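PDB 4W9R: esterase from Capnocytophaga ochracea, which is uncharacterised but, as a putative esterase of the alpha/beta-hydrolase clan, probably hydrolyses ester bonds. Local coordinates for residues Asn307-Lys311 and Thr312-Asn316; Pro315-Phe318 and Leu319-Tyr323. All blocks are in the same frame, centred on the assembly; numbering follows the deposited sequence.

Contact 1: Asn307-Lys311 and Thr312-Asn316; sequences NGYLK and TAMPN
Tyr-309 and Thr-312 bracket a type I beta turn in the loop from helix 294-306 to helix 314-325, and a Met-aromatic contact from Tyr-309 to Met-314, a selenomethionine, joins the beta turn to the first turn of helix 314-325. The Tyr-309 ring presents one face to Met-314. With CG of Met-314 anti to its backbone N and the chain bent at chi3 (77°), the terminal CE folds over that face, offset toward the rim and 3.5 Å from the ring centroid. SE stands farther above the same face, 4.8 Å from the centroid. Thr-312 OG1 lies in the ring plane instead, at its edge and 4.0 Å from Tyr-309 CD2. Pro-315 adds its CG at 4.2 Å from Tyr-309 CB. Beyond the pair, the Tyr-309 hydroxyl OH is hydrogen-bonded to Pro-276 O. Replacing Tyr-309 by alanine would probably open a gap under the Met-314 methyl and leave Pro-276 O without this donor. The turn itself is closed at Tyr-309 O, which accepts from Thr-312 N (2.9 Å), above the carbonyl plane, and from Thr-312 OG1 (2.6 Å), in that plane on a lone pair.

Contact 2: Pro315-Phe318 and Leu319-Tyr323; sequences PNFF and LAEYY
Glu-321 reaches back one helical turn to bring its CG over the ring of Phe-317, an i to i+4 pairing on helix 314-325. Its CB sits 3.6 Å from Phe-317 O and equally far from Phe-318 O, close to the backbone bond of Glu-321 N to Phe-317 O (3.1 Å). Glu-321 CG is anti to the carbonyl carbon (chi1 -83°), which brings it over one face of the Phe-317 ring, 4.1 Å from Phe-317 CE2. From there the chain runs extended, and Glu-321 CD comes within 3.5 Å of Phe-317 CE2. The carboxylate then slants past the ring rim, its plane 47° from the ring's, with Glu-321 OE2 above the ring plane but beyond the rim, 3.2 Å from Phe-317 CE2. Both oxygens are satisfied from other helices: OE1 by the hydroxyl of Tyr-285, OE2 by a salt bridge to Arg-356. Backbone N-H groups of Leu-319, Ala-320 and Tyr-322 bond in the same i to i+4 way to the carbonyl oxygens of Pro-315, Asn-316 and Phe-318, respectively. The helix is wedged among others: Phe-318 packs on helix 294-306 and stacks with Tyr-285 of helix 278-290, Ala-320 touches Tyr-336 of helix 329-339, and Phe-317 meets helix 350-362.

In the fold
Contact 1 comes first along the chain and runs straight into contact 2: they share Pro-315 and Asn-316, and their centres are 11 Å apart. Contact 1 takes in the loop after helix 294-306 and the start of helix 314-325; contact 2 continues along that helix. Both belong to the helical C-terminal part of the chain; the centres of contacts 1 and 2 lie about 27 and 33 Å from the chain centre, on the same side, separate from the mixed eight-stranded sheet, whose strand order 1-2-4-3-5-6-7-8 is that of an alpha/beta hydrolase. Helices 278-290, 294-306 and 329-339 border both, so both pack helix 314-325 against the same neighbours, within a bundle whose role remains unknown.

Contact 1: Asn307-Lys311 and Thr312-Asn316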
ATOM      1  N   ASN B 307       4.247 -11.616  33.341  1.00 51.00           N
ATOM      2  CA  ASN B 307       3.360 -11.109  32.300  1.00 50.42           C
ATOM      3  C   ASN B 307       2.466 -12.161  31.641  1.00 46.26           C
ATOM      4  O   ASN B 307       2.911 -12.929  30.789  1.00 53.99           O
ATOM      5  CB  ASN B 307       4.196 -10.425  31.213  1.00 51.81           C
ATOM      6  CG  ASN B 307       5.401  -9.686  31.777  1.00 48.92           C
ATOM      7  OD1 ASN B 307       5.325  -8.497  32.084  1.00 59.54           O
ATOM      8  ND2 ASN B 307       6.519 -10.390  31.910  1.00 36.04           N
ATOM      9  N   GLY B 308       1.189 -12.146  32.012  1.00 53.25           N
ATOM     10  CA  GLY B 308       0.119 -12.774  31.258  1.00 43.97           C
ATOM     11  C   GLY B 308      -0.158 -14.250  31.498  1.00 42.72           C
ATOM     12  O   GLY B 308      -1.273 -14.716  31.269  1.00 58.54           O
ATOM     13  N   TYR B 309       0.847 -14.990  31.954  1.00 38.79           N
ATOM     14  CA  TYR B 309       0.714 -16.441  32.116  1.00 41.65           C
ATOM     15  C   TYR B 309       0.436 -16.933  33.540  1.00 47.33           C
ATOM     16  O   TYR B 309       0.399 -18.142  33.777  1.00 47.48           O
ATOM     17  CB  TYR B 309       1.953 -17.132  31.550  1.00 38.80           C
ATOM     18  CG  TYR B 309       2.091 -16.913  30.061  1.00 32.43           C
ATOM     19  CD1 TYR B 309       2.916 -15.914  29.560  1.00 35.75           C
ATOM     20  CD2 TYR B 309       1.375 -17.685  29.155  1.00 35.00           C
ATOM     21  CE1 TYR B 309       3.037 -15.702  28.198  1.00 45.73           C
ATOM     22  CE2 TYR B 309       1.490 -17.482  27.793  1.00 36.77           C
ATOM     23  CZ  TYR B 309       2.322 -16.487  27.320  1.00 44.17           C
ATOM     24  OH  TYR B 309       2.442 -16.278  25.965  1.00 36.13           O
ATOM     25  N   LEU B 310       0.274 -16.008  34.481  1.00 50.60           N
ATOM     26  CA  LEU B 310       0.072 -16.349  35.893  1.00 48.11           C
ATOM     27  C   LEU B 310      -1.048 -17.367  36.130  1.00 43.74           C
ATOM     28  O   LEU B 310      -0.955 -18.209  37.025  1.00 41.97           O
ATOM     29  CB  LEU B 310      -0.222 -15.081  36.698  1.00 53.03           C
ATOM     30  CG  LEU B 310      -0.517 -15.273  38.186  1.00 51.17           C
ATOM     31  CD1 LEU B 310       0.665 -15.927  38.888  1.00 47.55           C
ATOM     32  CD2 LEU B 310      -0.875 -13.950  38.844  1.00 49.52           C
ATOM     33  N   LYS B 311      -2.089 -17.300  35.309  1.00 51.63           N
ATOM     34  CA  LYS B 311      -3.269 -18.144  35.471  1.00 55.30           C
ATOM     35  C   LYS B 311      -3.132 -19.469  34.727  1.00 59.25           C
ATOM     36  O   LYS B 311      -4.083 -20.241  34.640  1.00 67.75           O
ATOM     37  CB  LYS B 311      -4.526 -17.405  35.009  1.00 67.59           C
ATOM     38  CG  LYS B 311      -4.892 -16.223  35.891  1.00 80.79           C
ATOM     39  CD  LYS B 311      -4.982 -16.644  37.351  1.00 86.63           C
ATOM     40  CE  LYS B 311      -5.248 -15.455  38.261  1.00 90.39           C
ATOM     41  NZ  LYS B 311      -5.276 -15.858  39.695  1.00 91.41           N
ATOM     42  N   THR B 312      -1.951 -19.714  34.171  1.00 53.75           N
ATOM     43  CA  THR B 312      -1.687 -20.938  33.424  1.00 49.30           C
ATOM     44  C   THR B 312      -0.658 -21.803  34.144  1.00 48.76           C
ATOM     45  O   THR B 312       0.109 -21.313  34.969  1.00 50.51           O
ATOM     46  CB  THR B 312      -1.179 -20.646  32.001  1.00 43.12           C
ATOM     47  OG1 THR B 312       0.140 -20.089  32.065  1.00 45.22           O
ATOM     48  CG2 THR B 312      -2.110 -19.675  31.290  1.00 35.71           C
ATOM     49  N   ALA B 313      -0.675 -23.099  33.853  1.00 41.16           N
ATOM     50  CA  ALA B 313       0.243 -24.049  34.477  1.00 39.78           C
ATOM     51  C   ALA B 313       1.698 -23.863  34.046  1.00 41.45           C
ATOM     52  O   ALA B 313       2.601 -24.465  34.625  1.00 33.78           O
ATOM     53  CB  ALA B 313      -0.205 -25.470  34.176  1.00 24.44           C
HETATM   54  N   MSE B 314       1.922 -23.030  33.034  1.00 46.18           N
HETATM   55  CA  MSE B 314       3.244 -22.903  32.422  1.00 43.21           C
HETATM   56  C   MSE B 314       4.376 -22.421  33.351  1.00 43.11           C
HETATM   57  O   MSE B 314       5.448 -23.027  33.351  1.00 36.53           O
HETATM   58  CB  MSE B 314       3.167 -21.979  31.202  1.00 31.74           C
HETATM   59  CG  MSE B 314       4.395 -22.058  30.320  1.00 38.53           C
HETATM   60 SE   MSE B 314       4.179 -21.107  28.640  0.65 56.12          SE
HETATM   61  CE  MSE B 314       4.407 -19.305  29.311  1.00 32.85           C
ATOM     62  N   PRO B 315       4.162 -21.335  34.125  1.00 39.98           N
ATOM     63  CA  PRO B 315       5.278 -20.851  34.953  1.00 35.47           C
ATOM     64  C   PRO B 315       5.824 -21.889  35.931  1.00 39.81           C
ATOM     65  O   PRO B 315       7.041 -22.025  36.060  1.00 48.69           O
ATOM     66  CB  PRO B 315       4.660 -19.676  35.718  1.00 37.39           C
ATOM     67  CG  PRO B 315       3.577 -19.194  34.837  1.00 47.81           C
ATOM     68  CD  PRO B 315       3.001 -20.428  34.214  1.00 45.61           C
ATOM     69  N   ASN B 316       4.938 -22.613  36.605  1.00 33.39           N
ATOM     70  CA  ASN B 316       5.372 -23.618  37.566  1.00 34.76           C
ATOM     71  C   ASN B 316       5.861 -24.891  36.887  1.00 44.55           C
ATOM     72  O   ASN B 316       6.629 -25.653  37.471  1.00 50.59           O
ATOM     73  CB  ASN B 316       4.244 -23.941  38.546  1.00 34.85           C
ATOM     74  CG  ASN B 316       4.056 -22.858  39.588  1.00 40.43           C
ATOM     75  OD1 ASN B 316       5.021 -22.236  40.035  1.00 35.51           O
ATOM     76  ND2 ASN B 316       2.808 -22.621  39.979  1.00 42.69           N
TER

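Contact 2: Pro315-Phe318 and Leu319-Tyr323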
ATOM      1  N   PRO B 315       4.162 -21.335  34.125  1.00 39.98           N
ATOM      2  CA  PRO B 315       5.278 -20.851  34.953  1.00 35.47           C
ATOM      3  C   PRO B 315       5.824 -21.889  35.931  1.00 39.81           C
ATOM      4  O   PRO B 315       7.041 -22.025  36.060  1.00 48.69           O
ATOM      5  CB  PRO B 315       4.660 -19.676  35.718  1.00 37.39           C
ATOM      6  CG  PRO B 315       3.577 -19.194  34.837  1.00 47.81           C
ATOM      7  CD  PRO B 315       3.001 -20.428  34.214  1.00 45.61           C
ATOM      8  N   ASN B 316       4.938 -22.613  36.605  1.00 33.39           N
ATOM      9  CA  ASN B 316       5.372 -23.618  37.566  1.00 34.76           C
ATOM     10  C   ASN B 316       5.861 -24.891  36.887  1.00 44.55           C
ATOM     11  O   ASN B 316       6.629 -25.653  37.471  1.00 50.59           O
ATOM     12  CB  ASN B 316       4.244 -23.941  38.546  1.00 34.85           C
ATOM     13  CG  ASN B 316       4.056 -22.858  39.588  1.00 40.43           C
ATOM     14  OD1 ASN B 316       5.021 -22.236  40.035  1.00 35.51           O
ATOM     15  ND2 ASN B 316       2.808 -22.621  39.979  1.00 42.69           N
ATOM     16  N   PHE B 317       5.422 -25.122  35.654  1.00 34.08           N
ATOM     17  CA  PHE B 317       5.926 -26.253  34.885  1.00 27.23           C
ATOM     18  C   PHE B 317       7.386 -26.019  34.511  1.00 36.60           C
ATOM     19  O   PHE B 317       8.214 -26.922  34.617  1.00 39.41           O
ATOM     20  CB  PHE B 317       5.089 -26.481  33.627  1.00 29.34           C
ATOM     21  CG  PHE B 317       5.536 -27.661  32.809  1.00 36.56           C
ATOM     22  CD1 PHE B 317       5.047 -28.928  33.072  1.00 28.86           C
ATOM     23  CD2 PHE B 317       6.448 -27.502  31.776  1.00 42.72           C
ATOM     24  CE1 PHE B 317       5.456 -30.015  32.320  1.00 36.63           C
ATOM     25  CE2 PHE B 317       6.859 -28.584  31.020  1.00 33.64           C
ATOM     26  CZ  PHE B 317       6.363 -29.842  31.292  1.00 32.32           C
ATOM     27  N   PHE B 318       7.691 -24.803  34.066  1.00 37.31           N
ATOM     28  CA  PHE B 318       9.060 -24.427  33.734  1.00 38.09           C
ATOM     29  C   PHE B 318       9.951 -24.494  34.967  1.00 39.10           C
ATOM     30  O   PHE B 318      11.076 -24.990  34.908  1.00 42.67           O
ATOM     31  CB  PHE B 318       9.110 -23.017  33.134  1.00 34.16           C
ATOM     32  CG  PHE B 318       8.608 -22.935  31.721  1.00 30.61           C
ATOM     33  CD1 PHE B 318       8.394 -24.083  30.977  1.00 34.66           C
ATOM     34  CD2 PHE B 318       8.358 -21.705  31.134  1.00 36.16           C
ATOM     35  CE1 PHE B 318       7.932 -24.006  29.675  1.00 38.20           C
ATOM     36  CE2 PHE B 318       7.899 -21.621  29.832  1.00 36.16           C
ATOM     37  CZ  PHE B 318       7.686 -22.773  29.102  1.00 33.91           C
ATOM     38  N   LEU B 319       9.436 -23.995  36.085  1.00 38.57           N
ATOM     39  CA  LEU B 319      10.187 -23.968  37.333  1.00 35.32           C
ATOM     40  C   LEU B 319      10.427 -25.378  37.867  1.00 37.44           C
ATOM     41  O   LEU B 319      11.512 -25.683  38.361  1.00 44.69           O
ATOM     42  CB  LEU B 319       9.452 -23.125  38.377  1.00 38.39           C
ATOM     43  CG  LEU B 319      10.193 -22.835  39.682  1.00 38.20           C
ATOM     44  CD1 LEU B 319      11.478 -22.063  39.418  1.00 25.55           C
ATOM     45  CD2 LEU B 319       9.294 -22.075  40.642  1.00 27.76           C
ATOM     46  N   ALA B 320       9.413 -26.233  37.763  1.00 40.10           N
ATOM     47  CA  ALA B 320       9.531 -27.615  38.215  1.00 40.39           C
ATOM     48  C   ALA B 320      10.582 -28.368  37.407  1.00 43.47           C
ATOM     49  O   ALA B 320      11.354 -29.153  37.957  1.00 49.59           O
ATOM     50  CB  ALA B 320       8.189 -28.323  38.126  1.00 34.96           C
ATOM     51  N   GLU B 321      10.607 -28.126  36.099  1.00 36.73           N
ATOM     52  CA  GLU B 321      11.611 -28.738  35.239  1.00 37.59           C
ATOM     53  C   GLU B 321      13.005 -28.247  35.609  1.00 39.75           C
ATOM     54  O   GLU B 321      13.968 -29.010  35.571  1.00 44.40           O
ATOM     55  CB  GLU B 321      11.322 -28.446  33.765  1.00 27.98           C
ATOM     56  CG  GLU B 321      10.303 -29.383  33.132  1.00 35.22           C
ATOM     57  CD  GLU B 321      10.218 -29.225  31.622  1.00 50.17           C
ATOM     58  OE1 GLU B 321      10.674 -28.185  31.100  1.00 42.64           O
ATOM     59  OE2 GLU B 321       9.698 -30.147  30.957  1.00 54.81           O
ATOM     60  N   TYR B 322      13.103 -26.973  35.974  1.00 30.88           N
ATOM     61  CA  TYR B 322      14.378 -26.391  36.377  1.00 33.64           C
ATOM     62  C   TYR B 322      14.936 -27.075  37.619  1.00 37.87           C
ATOM     63  O   TYR B 322      16.136 -27.333  37.711  1.00 36.85           O
ATOM     64  CB  TYR B 322      14.232 -24.892  36.639  1.00 27.34           C
ATOM     65  CG  TYR B 322      15.410 -24.300  37.381  1.00 38.76           C
ATOM     66  CD1 TYR B 322      16.603 -24.033  36.725  1.00 40.24           C
ATOM     67  CD2 TYR B 322      15.331 -24.013  38.739  1.00 40.02           C
ATOM     68  CE1 TYR B 322      17.684 -23.495  37.396  1.00 40.11           C
ATOM     69  CE2 TYR B 322      16.409 -23.475  39.418  1.00 38.53           C
ATOM     70  CZ  TYR B 322      17.582 -23.219  38.741  1.00 40.42           C
ATOM     71  OH  TYR B 322      18.660 -22.682  39.408  1.00 50.84           O
ATOM     72  N   TYR B 323      14.059 -27.360  38.574  1.00 32.14           N
ATOM     73  CA  TYR B 323      14.475 -28.002  39.813  1.00 38.70           C
ATOM     74  C   TYR B 323      14.994 -29.413  39.555  1.00 34.30           C
ATOM     75  O   TYR B 323      15.928 -29.866  40.214  1.00 39.95           O
ATOM     76  CB  TYR B 323      13.322 -28.022  40.815  1.00 36.28           C
ATOM     77  CG  TYR B 323      13.096 -26.682  41.479  1.00 44.74           C
ATOM     78  CD1 TYR B 323      14.171 -25.875  41.832  1.00 36.81           C
ATOM     79  CD2 TYR B 323      11.814 -26.218  41.742  1.00 52.06           C
ATOM     80  CE1 TYR B 323      13.977 -24.648  42.436  1.00 40.93           C
ATOM     81  CE2 TYR B 323      11.609 -24.989  42.346  1.00 47.53           C
ATOM     82  CZ  TYR B 323      12.695 -24.210  42.690  1.00 47.44           C
ATOM     83  OH  TYR B 323      12.501 -22.987  43.291  1.00 52.15           O
TER